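Local coordinates for polar amino acid ABC uptake transporter substrate binding protein (Streptococcus thermophilus LMG 18311, PDB 3HV1) that probably captures polar amino acids outside the cell and delivers them to an ABC transporter for uptake, at residues L180-R183 / V184-N187; S193-L196 / D197-V201. All blocks are in the same frame, centred on the assembly; numbering follows the deposited sequence.

Contact 1: L180-R183 / V184-N187; sequences LIDR and VYAN
Ile181 and Asp182, at the end of strand 178-182, pack against Tyr185 and Ala186 in the first turn of helix 183-192. The tight part gathers Ile181, Ala186, the Tyr185 ring and the CB of Asp182. The two branches of Ile181 divide the work: CG2 rests 3.7 Å from Ala186 CB, while CG1 lies 3.9 Å from Tyr185 CB, the isoleucine and tyrosine side chains crossing at about a right angle. Ile181 and Ala186 are buried, and Ala186 also touches Val110 of strand 105-114. Asp182 runs alongside Tyr185, both pointing the same way, with Asp182 CB 3.4 Å from Tyr185 CD2 and the carboxylate plane turned 52° from the ring. Buried Val184 adds its CG2, 4.1 Å above the centre of one face of that ring. Alongside this packing the backbone closes the first turn. Asp182 O takes a straight bond from Ala186 N (2.9 Å, N-H...O 175°) and a weak, bent one from Tyr185 N (3.0 Å); Asn187 N follows with a bond to Arg183 O.

The outer part is made of the polar ends of Asp182 and Arg183, partly exposed residues whose charged groups are bonded elsewhere. Although Asp182 holds the N-cap position, its carboxylate caps nothing: OD1 bonds Asn107 and OD2 bonds Gln109, and it is Asn107 OD1 that accepts Val184 N at the helix start. With CG anti to its backbone N (chi1 -179°) and the chain extended to NE, Arg183 carries its guanidinium outward past Asn187 to meet Val106 O and form a salt bridge with Glu249. Buried packing thus gives way to outward-reaching charges at a strand-to-helix junction, the head of a beta-alpha-beta crossover, as expected of an alpha/beta lobe in family 3 solute-binding proteins.

Contact 2: S193-L196 / D197-V201; sequences SGVL and DQYNV
Val195 and Tyr199 lie side by side, pointing the same way, across a short 3-10 turn that joins helix 183-192 to strand 199-203. The chain leaves the helix by a Schellman motif at Gly194, whose phi is positive. Val195 CG2 meets Tyr199 CE2 at 3.5 Å. The phenol is turned so that its edge faces the backbone: Val195 O lies in the ring plane, 3.1 Å from Tyr199 CD2. That same oxygen accepts Gln198 N at 2.9 Å, a bond whose donor stands above the carbonyl plane, and Tyr199 N repeats the pattern one residue on, with Leu196 O. Gln198, extended beyond CG, crosses Val195 obliquely on the exposed flank, its NE2 3.8 Å from Val195 CG1. The far end of the tyrosine is fixed elsewhere, since OH bonds Asn172 of helix 164-173. Leu196 also touches Leu190 and Glu191 of the preceding helix. It crosses Val201 at about a right angle, Leu196 CD1 standing 3.8 Å from Val201 CG2.

Overall arrangement
The two contacts sit at opposite ends of helix 183-192, their centres 12 Å apart: contact 1 where strand 178-182 enters it, contact 2 where the chain leaves it for strand 199-203. Both strands pair antiparallel with strand 105-114, so the contacts bracket one crossover in a single sheet. Contact 1 is partly buried, about 10 Å from the chain centre, and combines an apolar floor with a network of charged and amide groups. Contact 2, about 19 Å out, is a surface turn held by backbone bonds and a few apolar touches. They meet directly, Ala186 CB packing 4.2 Å from Val201 CG1.

Contact 1: L180-R183 / V184-N187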
ATOM      1  N   LEU A 180     -12.579  22.598  -9.891  1.00 19.91           N
ATOM      2  CA  LEU A 180     -12.045  21.244  -9.790  1.00 20.25           C
ATOM      3  C   LEU A 180     -10.606  21.336 -10.309  1.00 19.88           C
ATOM      4  O   LEU A 180     -10.378  21.793 -11.425  1.00 19.89           O
ATOM      5  CB  LEU A 180     -12.874  20.283 -10.660  1.00 22.00           C
ATOM      6  CG  LEU A 180     -12.559  18.785 -10.587  1.00 25.90           C
ATOM      7  CD1 LEU A 180     -12.904  18.270  -9.201  1.00 26.69           C
ATOM      8  CD2 LEU A 180     -13.359  18.022 -11.648  1.00 26.04           C
ATOM      9  N   ILE A 181      -9.634  20.919  -9.503  1.00 20.22           N
ATOM     10  CA  ILE A 181      -8.231  21.003  -9.902  1.00 20.05           C
ATOM     11  C   ILE A 181      -7.391  20.024  -9.076  1.00 20.06           C
ATOM     12  O   ILE A 181      -7.842  19.548  -8.040  1.00 17.93           O
ATOM     13  CB  ILE A 181      -7.710  22.449  -9.680  1.00 21.44           C
ATOM     14  CG1 ILE A 181      -6.301  22.614 -10.243  1.00 25.64           C
ATOM     15  CG2 ILE A 181      -7.724  22.779  -8.197  1.00 20.61           C
ATOM     16  CD1 ILE A 181      -6.245  22.621 -11.742  1.00 31.80           C
ATOM     17  N   ASP A 182      -6.178  19.720  -9.534  1.00 19.06           N
ATOM     18  CA  ASP A 182      -5.310  18.801  -8.798  1.00 19.60           C
ATOM     19  C   ASP A 182      -4.986  19.352  -7.414  1.00 17.79           C
ATOM     20  O   ASP A 182      -4.715  20.537  -7.260  1.00 19.00           O
ATOM     21  CB  ASP A 182      -3.975  18.586  -9.516  1.00 21.18           C
ATOM     22  CG  ASP A 182      -4.108  17.806 -10.820  1.00 24.68           C
ATOM     23  OD1 ASP A 182      -3.354  16.827 -10.984  1.00 27.78           O
ATOM     24  OD2 ASP A 182      -4.934  18.173 -11.670  1.00 24.15           O
ATOM     25  N   ARG A 183      -4.982  18.469  -6.423  1.00 18.90           N
ATOM     26  CA  ARG A 183      -4.649  18.841  -5.058  1.00 16.98           C
ATOM     27  C   ARG A 183      -3.308  19.580  -5.048  1.00 19.15           C
ATOM     28  O   ARG A 183      -3.199  20.649  -4.454  1.00 19.80           O
ATOM     29  CB  ARG A 183      -4.542  17.590  -4.196  1.00 16.49           C
ATOM     30  CG  ARG A 183      -4.228  17.861  -2.740  1.00 19.18           C
ATOM     31  CD  ARG A 183      -3.794  16.590  -2.040  1.00 20.14           C
ATOM     32  NE  ARG A 183      -3.689  16.781  -0.599  1.00 20.86           N
ATOM     33  CZ  ARG A 183      -3.270  15.846   0.245  1.00 22.04           C
ATOM     34  NH1 ARG A 183      -2.910  14.651  -0.210  1.00 23.15           N
ATOM     35  NH2 ARG A 183      -3.232  16.097   1.545  1.00 23.04           N
ATOM     36  N   VAL A 184      -2.286  19.027  -5.707  1.00 18.52           N
ATOM     37  CA  VAL A 184      -0.976  19.694  -5.712  1.00 17.97           C
ATOM     38  C   VAL A 184      -1.018  21.158  -6.163  1.00 18.67           C
ATOM     39  O   VAL A 184      -0.243  21.976  -5.668  1.00 20.27           O
ATOM     40  CB  VAL A 184       0.095  18.967  -6.596  1.00 19.99           C
ATOM     41  CG1 VAL A 184       0.580  17.710  -5.903  1.00 18.59           C
ATOM     42  CG2 VAL A 184      -0.461  18.675  -7.989  1.00 18.63           C
ATOM     43  N   TYR A 185      -1.909  21.496  -7.092  1.00 17.33           N
ATOM     44  CA  TYR A 185      -2.007  22.879  -7.555  1.00 17.85           C
ATOM     45  C   TYR A 185      -2.861  23.722  -6.618  1.00 17.51           C
ATOM     46  O   TYR A 185      -2.520  24.860  -6.299  1.00 18.59           O
ATOM     47  CB  TYR A 185      -2.612  22.942  -8.963  1.00 21.54           C
ATOM     48  CG  TYR A 185      -1.815  22.191 -10.006  1.00 24.52           C
ATOM     49  CD1 TYR A 185      -0.436  22.364 -10.110  1.00 28.31           C
ATOM     50  CD2 TYR A 185      -2.438  21.298 -10.879  1.00 27.38           C
ATOM     51  CE1 TYR A 185       0.309  21.662 -11.057  1.00 29.27           C
ATOM     52  CE2 TYR A 185      -1.708  20.590 -11.829  1.00 27.96           C
ATOM     53  CZ  TYR A 185      -0.329  20.774 -11.910  1.00 30.58           C
ATOM     54  OH  TYR A 185       0.412  20.052 -12.824  1.00 29.74           O
ATOM     55  N   ALA A 186      -3.992  23.170  -6.200  1.00 16.90           N
ATOM     56  CA  ALA A 186      -4.889  23.883  -5.296  1.00 14.71           C
ATOM     57  C   ALA A 186      -4.147  24.325  -4.041  1.00 16.45           C
ATOM     58  O   ALA A 186      -4.096  25.513  -3.717  1.00 17.44           O
ATOM     59  CB  ALA A 186      -6.076  22.979  -4.911  1.00 15.61           C
ATOM     60  N   ASN A 187      -3.560  23.370  -3.332  1.00 16.43           N
ATOM     61  CA  ASN A 187      -2.853  23.695  -2.096  1.00 16.98           C
ATOM     62  C   ASN A 187      -1.626  24.567  -2.298  1.00 18.04           C
ATOM     63  O   ASN A 187      -1.362  25.468  -1.506  1.00 17.98           O
ATOM     64  CB  ASN A 187      -2.475  22.413  -1.358  1.00 17.36           C
ATOM     65  CG  ASN A 187      -3.644  21.819  -0.606  1.00 18.54           C
ATOM     66  OD1 ASN A 187      -3.811  22.052   0.600  1.00 22.95           O
ATOM     67  ND2 ASN A 187      -4.475  21.072  -1.309  1.00 13.91           N
TER

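Contact 2: S193-L196 / D197-V201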
ATOM      1  N   SER A 193      -0.272  32.005  -1.829  1.00 27.16           N
ATOM      2  CA  SER A 193      -0.968  33.283  -1.742  1.00 27.29           C
ATOM      3  C   SER A 193      -1.357  33.623  -0.315  1.00 25.30           C
ATOM      4  O   SER A 193      -1.856  34.717  -0.055  1.00 25.58           O
ATOM      5  CB  SER A 193      -2.232  33.259  -2.597  1.00 29.26           C
ATOM      6  OG  SER A 193      -1.911  33.147  -3.968  1.00 35.48           O
ATOM      7  N   GLY A 194      -1.150  32.675   0.595  1.00 23.48           N
ATOM      8  CA  GLY A 194      -1.477  32.885   1.998  1.00 23.05           C
ATOM      9  C   GLY A 194      -2.964  32.980   2.297  1.00 22.33           C
ATOM     10  O   GLY A 194      -3.363  33.580   3.294  1.00 23.38           O
ATOM     11  N   VAL A 195      -3.787  32.366   1.453  1.00 21.81           N
ATOM     12  CA  VAL A 195      -5.240  32.418   1.628  1.00 22.15           C
ATOM     13  C   VAL A 195      -5.902  31.045   1.741  1.00 21.20           C
ATOM     14  O   VAL A 195      -7.122  30.934   1.651  1.00 22.71           O
ATOM     15  CB  VAL A 195      -5.897  33.154   0.444  1.00 24.07           C
ATOM     16  CG1 VAL A 195      -5.355  34.583   0.348  1.00 25.61           C
ATOM     17  CG2 VAL A 195      -5.626  32.392  -0.853  1.00 25.35           C
ATOM     18  N   LEU A 196      -5.107  30.001   1.942  1.00 19.73           N
ATOM     19  CA  LEU A 196      -5.662  28.663   2.027  1.00 18.31           C
ATOM     20  C   LEU A 196      -6.818  28.548   3.016  1.00 18.63           C
ATOM     21  O   LEU A 196      -7.791  27.839   2.754  1.00 18.53           O
ATOM     22  CB  LEU A 196      -4.570  27.661   2.399  1.00 19.13           C
ATOM     23  CG  LEU A 196      -4.997  26.194   2.509  1.00 21.01           C
ATOM     24  CD1 LEU A 196      -5.651  25.739   1.207  1.00 18.38           C
ATOM     25  CD2 LEU A 196      -3.773  25.342   2.823  1.00 21.04           C
ATOM     26  N   ASP A 197      -6.732  29.250   4.140  1.00 16.79           N
ATOM     27  CA  ASP A 197      -7.796  29.139   5.138  1.00 19.68           C
ATOM     28  C   ASP A 197      -9.099  29.851   4.806  1.00 18.75           C
ATOM     29  O   ASP A 197     -10.000  29.902   5.638  1.00 17.63           O
ATOM     30  CB  ASP A 197      -7.306  29.565   6.529  1.00 22.91           C
ATOM     31  CG  ASP A 197      -6.683  30.935   6.540  1.00 26.46           C
ATOM     32  OD1 ASP A 197      -6.913  31.717   5.593  1.00 31.20           O
ATOM     33  OD2 ASP A 197      -5.957  31.235   7.515  1.00 32.18           O
ATOM     34  N   GLN A 198      -9.201  30.411   3.606  1.00 17.58           N
ATOM     35  CA  GLN A 198     -10.442  31.057   3.194  1.00 16.50           C
ATOM     36  C   GLN A 198     -11.186  30.143   2.216  1.00 16.81           C
ATOM     37  O   GLN A 198     -12.223  30.516   1.674  1.00 14.54           O
ATOM     38  CB  GLN A 198     -10.159  32.415   2.534  1.00 15.08           C
ATOM     39  CG  GLN A 198      -9.673  33.474   3.519  1.00 18.08           C
ATOM     40  CD  GLN A 198      -9.346  34.796   2.849  1.00 24.72           C
ATOM     41  OE1 GLN A 198     -10.217  35.450   2.278  1.00 30.08           O
ATOM     42  NE2 GLN A 198      -8.084  35.192   2.912  1.00 25.02           N
ATOM     43  N   TYR A 199     -10.656  28.939   2.004  1.00 17.03           N
ATOM     44  CA  TYR A 199     -11.263  27.989   1.063  1.00 15.91           C
ATOM     45  C   TYR A 199     -11.460  26.593   1.614  1.00 17.26           C
ATOM     46  O   TYR A 199     -10.719  26.147   2.488  1.00 19.65           O
ATOM     47  CB  TYR A 199     -10.376  27.829  -0.174  1.00 16.48           C
ATOM     48  CG  TYR A 199     -10.134  29.099  -0.920  1.00 15.34           C
ATOM     49  CD1 TYR A 199     -10.948  29.461  -1.994  1.00 15.34           C
ATOM     50  CD2 TYR A 199      -9.115  29.969  -0.528  1.00 13.70           C
ATOM     51  CE1 TYR A 199     -10.755  30.661  -2.658  1.00 17.33           C
ATOM     52  CE2 TYR A 199      -8.913  31.169  -1.182  1.00 17.62           C
ATOM     53  CZ  TYR A 199      -9.738  31.509  -2.248  1.00 17.34           C
ATOM     54  OH  TYR A 199      -9.545  32.700  -2.897  1.00 20.46           O
ATOM     55  N   ASN A 200     -12.456  25.903   1.066  1.00 17.40           N
ATOM     56  CA  ASN A 200     -12.720  24.506   1.406  1.00 17.01           C
ATOM     57  C   ASN A 200     -12.036  23.779   0.243  1.00 18.36           C
ATOM     58  O   ASN A 200     -12.369  24.032  -0.911  1.00 18.69           O
ATOM     59  CB  ASN A 200     -14.214  24.179   1.334  1.00 16.73           C
ATOM     60  CG  ASN A 200     -15.022  24.861   2.415  1.00 15.00           C
ATOM     61  OD1 ASN A 200     -16.104  25.386   2.155  1.00 21.84           O
ATOM     62  ND2 ASN A 200     -14.510  24.850   3.632  1.00 15.63           N
ATOM     63  N   VAL A 201     -11.074  22.917   0.544  1.00 15.93           N
ATOM     64  CA  VAL A 201     -10.377  22.154  -0.482  1.00 16.54           C
ATOM     65  C   VAL A 201     -10.706  20.725  -0.120  1.00 18.36           C
ATOM     66  O   VAL A 201     -10.132  20.158   0.815  1.00 18.07           O
ATOM     67  CB  VAL A 201      -8.871  22.374  -0.409  1.00 16.35           C
ATOM     68  CG1 VAL A 201      -8.189  21.671  -1.579  1.00 18.22           C
ATOM     69  CG2 VAL A 201      -8.580  23.870  -0.404  1.00 17.18           C
TER